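Local coordinates for protein heme oxygenase 1 (Synechocystis sp., PDB 1WE1) that binds heme and probably opens its ring, using oxygen and electrons, to give biliverdin, carbon monoxide and free iron, at residues S2-L5 with A6-R10; P179-Q182 with A183-E186; D83-Y87 with Y88-W92. All coordinates share one frame; numbering follows the deposited sequence.

From the N terminus, contact 1 (residues 2-10) comes first, turning the chain into helix 5-12 beside the heme. Contact 3 (83-92) follows, where helix 77-88 ends and a tight turn leads to helix 92-95. Contact 2 (179-186) comes last, at the start of helix 182-205. Each closes only a local turn between adjoining segments, and the three stand in series, neither nesting nor crossing. In space contacts 1 and 2 are neighbours, their centres about 9 Å apart: Val3 packs on Gln182, and Leu5 on Ile180, joining the two helix starts. Contact 3 lies across the chain's centre, about 39 Å from contact 1 and 42 Å from contact 2, centre to centre.

Contact 1: residues S2-L5 with A6-R10; sequences SVNL and ASQLR. With HEM (protoporphyrin IX containing Fe), chain H.
Gln8 stretches its side chain back along the first turn, so that its amide reaches Asn4, whose own side chain, although at the N-cap position, makes no capping bond. Gln8 NE2 donates to Asn4 OD1 at 3.1 Å (156°), approaching somewhat out of the carbonyl plane; the two amides are turned 36° apart and their side chains cross at about a right angle. The same nitrogen makes a weak bond to Val3 O, lies against Val3 CG1 and has a further weak partner in Gln182. On the buried side, Leu5 and Leu9 run side by side, pointing the same way, with Leu5 CD1 3.6 Å from Leu9 CD1. Met175 of helix 164-176 packs on both leucines. Leu9 N also donates to Leu5 O at 2.6 Å, a regular helical bond.

One residue on, Arg10 leaves the turn for the heme. With CG anti to the backbone N (chi1 -178°) and the chain extended as far as NE, its guanidinium meets one propionate at its edge: Arg10 NH1 donates to HEM O2A at 2.7 Å, while Arg10 NH2 reaches HEM O2D of the other propionate at 3.5 Å, a weak bond. Lys168, Arg172 and Tyr125 also bond to the heme. A cation held firmly by one propionate and weakly by the other probably offsets part of their charge and helps fix how the heme lies.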
# COMPACT_ATOMS: atom_id res chain seq x y z
N SER A 2 10.48 -1.31 23.95
CA SER A 2 9.72 -1.21 25.23
C SER A 2 8.56 -2.21 25.31
O SER A 2 8.24 -2.70 26.40
CB SER A 2 9.20 0.21 25.41
N VAL A 3 7.94 -2.52 24.16
CA VAL A 3 6.80 -3.45 24.12
C VAL A 3 6.86 -4.59 23.09
O VAL A 3 6.21 -5.61 23.28
CB VAL A 3 5.48 -2.67 23.93
CG1 VAL A 3 4.29 -3.63 23.85
CG2 VAL A 3 5.29 -1.71 25.09
N ASN A 4 7.61 -4.40 22.00
CA ASN A 4 7.74 -5.42 20.94
C ASN A 4 6.53 -5.55 19.99
O ASN A 4 6.10 -6.64 19.62
CB ASN A 4 8.13 -6.79 21.58
CG ASN A 4 7.02 -7.84 21.51
OD1 ASN A 4 5.89 -7.62 21.98
ND2 ASN A 4 7.34 -8.99 20.94
N LEU A 5 6.02 -4.40 19.54
CA LEU A 5 4.86 -4.39 18.65
C LEU A 5 5.10 -5.13 17.33
O LEU A 5 4.16 -5.63 16.72
CB LEU A 5 4.39 -2.94 18.39
CG LEU A 5 5.28 -1.93 17.66
CD1 LEU A 5 5.44 -2.34 16.22
CD2 LEU A 5 4.64 -0.56 17.72
N ALA A 6 6.36 -5.21 16.90
CA ALA A 6 6.69 -5.89 15.66
C ALA A 6 5.98 -7.24 15.54
O ALA A 6 5.40 -7.56 14.50
CB ALA A 6 8.19 -6.08 15.55
N SER A 7 6.02 -8.03 16.60
CA SER A 7 5.38 -9.34 16.60
C SER A 7 3.89 -9.22 16.87
O SER A 7 3.10 -10.08 16.44
CB SER A 7 6.03 -10.24 17.64
OG SER A 7 7.38 -10.51 17.28
N GLN A 8 3.50 -8.17 17.58
CA GLN A 8 2.10 -7.95 17.88
C GLN A 8 1.35 -7.55 16.61
O GLN A 8 0.23 -7.99 16.37
CB GLN A 8 1.96 -6.89 18.98
CG GLN A 8 2.51 -7.38 20.32
CD GLN A 8 2.23 -6.42 21.46
OE1 GLN A 8 1.08 -6.06 21.72
NE2 GLN A 8 3.29 -5.99 22.16
N LEU A 9 1.97 -6.72 15.78
CA LEU A 9 1.34 -6.32 14.52
C LEU A 9 1.28 -7.53 13.60
O LEU A 9 0.24 -7.83 13.03
CB LEU A 9 2.11 -5.19 13.85
CG LEU A 9 1.75 -3.80 14.39
CD1 LEU A 9 2.74 -2.78 13.91
CD2 LEU A 9 0.34 -3.44 13.98
N ARG A 10 2.39 -8.25 13.50
CA ARG A 10 2.43 -9.42 12.63
C ARG A 10 1.39 -10.47 13.01
O ARG A 10 0.65 -10.95 12.16
CB ARG A 10 3.83 -10.06 12.63
CG ARG A 10 3.93 -11.27 11.70
CD ARG A 10 5.34 -11.84 11.60
NE ARG A 10 5.36 -13.12 10.90
CZ ARG A 10 5.23 -13.27 9.59
NH1 ARG A 10 5.05 -12.22 8.80
NH2 ARG A 10 5.26 -14.49 9.05
CHA HEM H . 3.50 -9.66 4.42
CHB HEM H . 0.52 -5.88 3.94
CHC HEM H . -1.76 -8.34 0.44
CHD HEM H . 2.09 -11.16 0.02
C1A HEM H . 2.82 -8.46 4.72
C2A HEM H . 3.06 -7.60 5.87
C3A HEM H . 2.18 -6.55 5.76
C4A HEM H . 1.46 -6.75 4.50
CMA HEM H . 1.97 -5.40 6.70
CAA HEM H . 4.12 -7.80 6.94
CBA HEM H . 3.81 -8.88 8.00
CGA HEM H . 4.80 -9.04 8.99
O1A HEM H . 4.55 -8.48 10.14
O2A HEM H . 5.87 -9.66 8.81
C1B HEM H . -0.41 -6.23 2.95
C2B HEM H . -1.59 -5.45 2.61
C3B HEM H . -2.21 -6.11 1.58
C4B HEM H . -1.43 -7.33 1.36
CMB HEM H . -1.98 -4.15 3.28
CAB HEM H . -3.41 -5.69 0.76
CBB HEM H . -4.73 -5.58 1.56
C1C HEM H . -0.89 -9.27 -0.05
C2C HEM H . -1.08 -10.06 -1.26
C3C HEM H . -0.11 -11.00 -1.22
C4C HEM H . 0.84 -10.61 -0.20
CMC HEM H . -2.16 -9.82 -2.29
CAC HEM H . -0.02 -12.27 -2.07
CBC HEM H . 0.78 -12.00 -3.38
C1D HEM H . 2.86 -11.00 1.19
C2D HEM H . 4.06 -11.77 1.50
C3D HEM H . 4.48 -11.32 2.71
C4D HEM H . 3.50 -10.31 3.17
CMD HEM H . 4.61 -12.82 0.59
CAD HEM H . 5.70 -11.71 3.52
CBD HEM H . 5.37 -12.81 4.62
CGD HEM H . 6.41 -12.98 5.56
O1D HEM H . 7.01 -11.96 6.05
O2D HEM H . 6.75 -14.14 5.94
NA HEM H . 1.84 -7.94 3.91
NB HEM H . -0.32 -7.37 2.18
NC HEM H . 0.33 -9.59 0.57
ND HEM H . 2.57 -10.09 2.21
FE HEM H . 1.11 -8.76 2.23
O HOH W 1 2.18 -7.64 1.32

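Contact 2: residues P179-Q182 with A183-E186; sequences PIDQ and ATAE
The chain runs extended through Ile180 and Asp181, then turns into helix 182-205, with Asp181 at the N-cap. Its carbonyl begins the helical bonding: Ala185 N donates to Asp181 O at 3.1 Å and almost straight (173°). The same oxygen takes Thr184 OG1 at 2.9 Å, this donor lying in the carbonyl plane on a lone pair, so two good bonds grip it. With OG1 between its backbone N and carbonyl carbon (chi1 62°), Thr184 turns the hydroxyl back toward the preceding loop. The Asp181 carboxylate supplies the cap proper, since Asp181 OD1 accepts from Thr184 N at 2.8 Å, met nearly head-on to its C-O bond. A negative group placed there would probably sit well with the positive end of the helix dipole.

Beyond the cap, Ile180 lays its far methyl over the first turn, CD1 standing 3.5 Å from Ala185 CB, and it also packs on Ile65. Gln182 bends its chain so that NE2 comes 3.0 Å from Glu186 OE1; the amide and carboxylate planes stand 80° apart and the bond is weak. Taken together, the side-chain cap at Asp181 and the apolar pair Ile180-Ala185, just before the cap and four residues beyond it, make a side-chain-capped helix N terminus with a small hydrophobic staple.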
# COMPACT_ATOMS: atom_id res chain seq x y z
N PRO A 179 9.06 3.97 22.21
CA PRO A 179 8.68 4.43 23.55
C PRO A 179 7.16 4.49 23.77
O PRO A 179 6.60 5.57 23.94
CB PRO A 179 9.33 5.81 23.63
CG PRO A 179 9.27 6.29 22.21
CD PRO A 179 9.68 5.06 21.43
N ILE A 180 6.51 3.34 23.77
CA ILE A 180 5.07 3.30 23.97
C ILE A 180 4.65 2.24 24.98
O ILE A 180 5.38 1.27 25.21
CB ILE A 180 4.32 3.00 22.63
CG1 ILE A 180 4.66 1.59 22.14
CG2 ILE A 180 4.71 4.04 21.59
CD1 ILE A 180 3.85 1.14 20.95
N ASP A 181 3.47 2.42 25.58
CA ASP A 181 2.96 1.46 26.56
C ASP A 181 2.02 0.46 25.89
O ASP A 181 1.24 0.82 25.00
CB ASP A 181 2.24 2.18 27.72
CG ASP A 181 0.99 2.93 27.27
OD1 ASP A 181 0.15 2.33 26.58
OD2 ASP A 181 0.85 4.12 27.63
N GLN A 182 2.09 -0.79 26.32
CA GLN A 182 1.26 -1.85 25.77
C GLN A 182 -0.18 -1.43 25.46
O GLN A 182 -0.80 -1.97 24.53
CB GLN A 182 1.25 -3.04 26.73
CG GLN A 182 1.90 -4.27 26.15
CD GLN A 182 1.09 -4.87 25.03
OE1 GLN A 182 1.59 -5.67 24.25
NE2 GLN A 182 -0.18 -4.49 24.95
N ALA A 183 -0.71 -0.47 26.22
CA ALA A 183 -2.07 0.00 26.01
C ALA A 183 -2.24 0.63 24.62
O ALA A 183 -3.16 0.28 23.88
CB ALA A 183 -2.44 1.02 27.08
N THR A 184 -1.34 1.55 24.29
CA THR A 184 -1.38 2.20 22.99
C THR A 184 -0.92 1.23 21.90
O THR A 184 -1.48 1.21 20.80
CB THR A 184 -0.50 3.48 22.98
OG1 THR A 184 0.87 3.12 23.23
CG2 THR A 184 -0.96 4.46 24.07
N ALA A 185 0.09 0.42 22.20
CA ALA A 185 0.59 -0.55 21.24
C ALA A 185 -0.57 -1.39 20.73
O ALA A 185 -0.50 -1.97 19.64
CB ALA A 185 1.63 -1.45 21.90
N GLU A 186 -1.64 -1.44 21.50
CA GLU A 186 -2.80 -2.20 21.10
C GLU A 186 -3.74 -1.36 20.24
O GLU A 186 -4.50 -1.90 19.44
CB GLU A 186 -3.50 -2.77 22.33
CG GLU A 186 -2.70 -3.90 22.99
CD GLU A 186 -3.39 -4.54 24.19
OE1 GLU A 186 -2.92 -5.61 24.64
OE2 GLU A 186 -4.39 -3.98 24.69

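Contact 3: residues D83-Y87 with Y88-W92; sequences DLQFY and YGSNW
Helix 77-88 closes with Tyr88 N donating to Leu84 O at 2.6 Å, and the chain then leaves helical geometry at Gly89, with positive phi (93°), to enter a type I beta turn from Gly89 to Trp92 held by Trp92 N bonding to Gly89 O at 2.8 Å. At these backbone angles a CB at the Gly89 position would press on the carbonyl oxygen of Tyr88, which accounts for the glycine.

The turn brings the Trp92 indole back over the helix it follows. Leu84 CB lies 3.6 Å above one face of the ring, displaced toward its rim, and Leu84 CD1 comes 3.5 Å from Trp92 CZ3, the two side chains crossing at about a right angle. The other branch, Leu84 CD2, runs alongside the phenol of Tyr88 and touches CE2 at 3.8 Å, so one leucine serves two aromatic neighbours. Gln85, its chain bent at CB-CG (chi2 96°), brings OE1 3.5 Å from Trp92 CD1 with its amide almost perpendicular to the indole (86°); the same oxygen lies 3.2 Å from Ser90 CA. Shortening Trp92 to an alanine here would probably open a gap over Leu84 CB and CD1 and leave Gln85 CB and OE1 without their neighbour at CD1.

Val43 and Tyr47 of helix 36-59 also pack on Leu84, carrying this apolar patch into the neighbouring helix. Near the helix end, Tyr87 O accepts from both Lys36 and Arg40. The join is thus apolar around Leu84 and polar at Tyr87 O, where two cations would probably suit the negative end of the helix dipole.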
# COMPACT_ATOMS: atom_id res chain seq x y z
N ASP A 83 4.64 5.51 -12.30
CA ASP A 83 3.69 4.53 -12.80
C ASP A 83 2.46 5.18 -13.45
O ASP A 83 1.95 4.66 -14.43
CB ASP A 83 3.28 3.58 -11.68
CG ASP A 83 4.37 2.57 -11.32
OD1 ASP A 83 4.16 1.76 -10.39
OD2 ASP A 83 5.44 2.58 -11.97
N LEU A 84 1.99 6.30 -12.90
CA LEU A 84 0.84 6.99 -13.47
C LEU A 84 1.20 7.49 -14.87
O LEU A 84 0.38 7.45 -15.80
CB LEU A 84 0.42 8.16 -12.56
CG LEU A 84 -0.21 7.77 -11.21
CD1 LEU A 84 -0.16 8.93 -10.20
CD2 LEU A 84 -1.65 7.31 -11.46
N GLN A 85 2.43 7.98 -14.99
CA GLN A 85 2.93 8.48 -16.26
C GLN A 85 2.82 7.37 -17.30
O GLN A 85 2.38 7.59 -18.42
CB GLN A 85 4.40 8.89 -16.10
CG GLN A 85 5.11 9.22 -17.40
CD GLN A 85 5.12 10.70 -17.71
OE1 GLN A 85 4.09 11.29 -18.02
NE2 GLN A 85 6.29 11.31 -17.60
N PHE A 86 3.22 6.16 -16.91
CA PHE A 86 3.19 5.01 -17.78
C PHE A 86 1.76 4.54 -18.14
O PHE A 86 1.48 4.25 -19.31
CB PHE A 86 3.96 3.85 -17.13
CG PHE A 86 3.86 2.56 -17.89
CD1 PHE A 86 4.63 2.34 -19.02
CD2 PHE A 86 2.93 1.59 -17.50
CE1 PHE A 86 4.49 1.17 -19.78
CE2 PHE A 86 2.78 0.42 -18.24
CZ PHE A 86 3.56 0.21 -19.39
N TYR A 87 0.88 4.47 -17.16
CA TYR A 87 -0.49 4.03 -17.40
C TYR A 87 -1.40 5.10 -17.98
O TYR A 87 -2.35 4.78 -18.70
CB TYR A 87 -1.10 3.50 -16.11
CG TYR A 87 -0.48 2.21 -15.66
CD1 TYR A 87 0.43 2.18 -14.62
CD2 TYR A 87 -0.75 1.03 -16.34
CE1 TYR A 87 1.06 1.00 -14.25
CE2 TYR A 87 -0.13 -0.15 -15.99
CZ TYR A 87 0.78 -0.17 -14.95
OH TYR A 87 1.39 -1.36 -14.60
N TYR A 88 -1.12 6.36 -17.67
CA TYR A 88 -1.94 7.47 -18.15
C TYR A 88 -1.27 8.33 -19.20
O TYR A 88 -1.95 8.97 -20.01
CB TYR A 88 -2.36 8.36 -16.99
CG TYR A 88 -3.47 7.77 -16.15
CD1 TYR A 88 -4.79 7.76 -16.62
CD2 TYR A 88 -3.20 7.21 -14.91
CE1 TYR A 88 -5.81 7.20 -15.86
CE2 TYR A 88 -4.20 6.65 -14.15
CZ TYR A 88 -5.50 6.64 -14.63
OH TYR A 88 -6.48 6.05 -13.86
N GLY A 89 0.06 8.39 -19.17
CA GLY A 89 0.77 9.21 -20.13
C GLY A 89 1.04 10.60 -19.61
O GLY A 89 0.65 10.95 -18.50
N SER A 90 1.71 11.41 -20.43
CA SER A 90 2.08 12.77 -20.07
C SER A 90 1.02 13.64 -19.42
O SER A 90 1.36 14.48 -18.58
CB SER A 90 2.65 13.48 -21.29
OG SER A 90 3.87 12.89 -21.68
N ASN A 91 -0.24 13.49 -19.79
CA ASN A 91 -1.26 14.32 -19.17
C ASN A 91 -1.83 13.67 -17.91
O ASN A 91 -2.95 14.00 -17.50
CB ASN A 91 -2.41 14.60 -20.15
CG ASN A 91 -1.96 15.25 -21.45
OD1 ASN A 91 -1.04 16.06 -21.48
ND2 ASN A 91 -2.63 14.90 -22.54
N TRP A 92 -1.08 12.77 -17.27
CA TRP A 92 -1.59 12.08 -16.08
C TRP A 92 -2.09 12.96 -14.94
O TRP A 92 -3.05 12.59 -14.28
CB TRP A 92 -0.58 11.05 -15.52
CG TRP A 92 0.65 11.62 -14.85
CD1 TRP A 92 1.84 11.91 -15.45
CD2 TRP A 92 0.81 11.94 -13.46
NE1 TRP A 92 2.74 12.39 -14.52
CE2 TRP A 92 2.13 12.42 -13.29
CE3 TRP A 92 -0.04 11.86 -12.34
CZ2 TRP A 92 2.63 12.83 -12.04
CZ3 TRP A 92 0.46 12.27 -11.09
CH2 TRP A 92 1.78 12.75 -10.96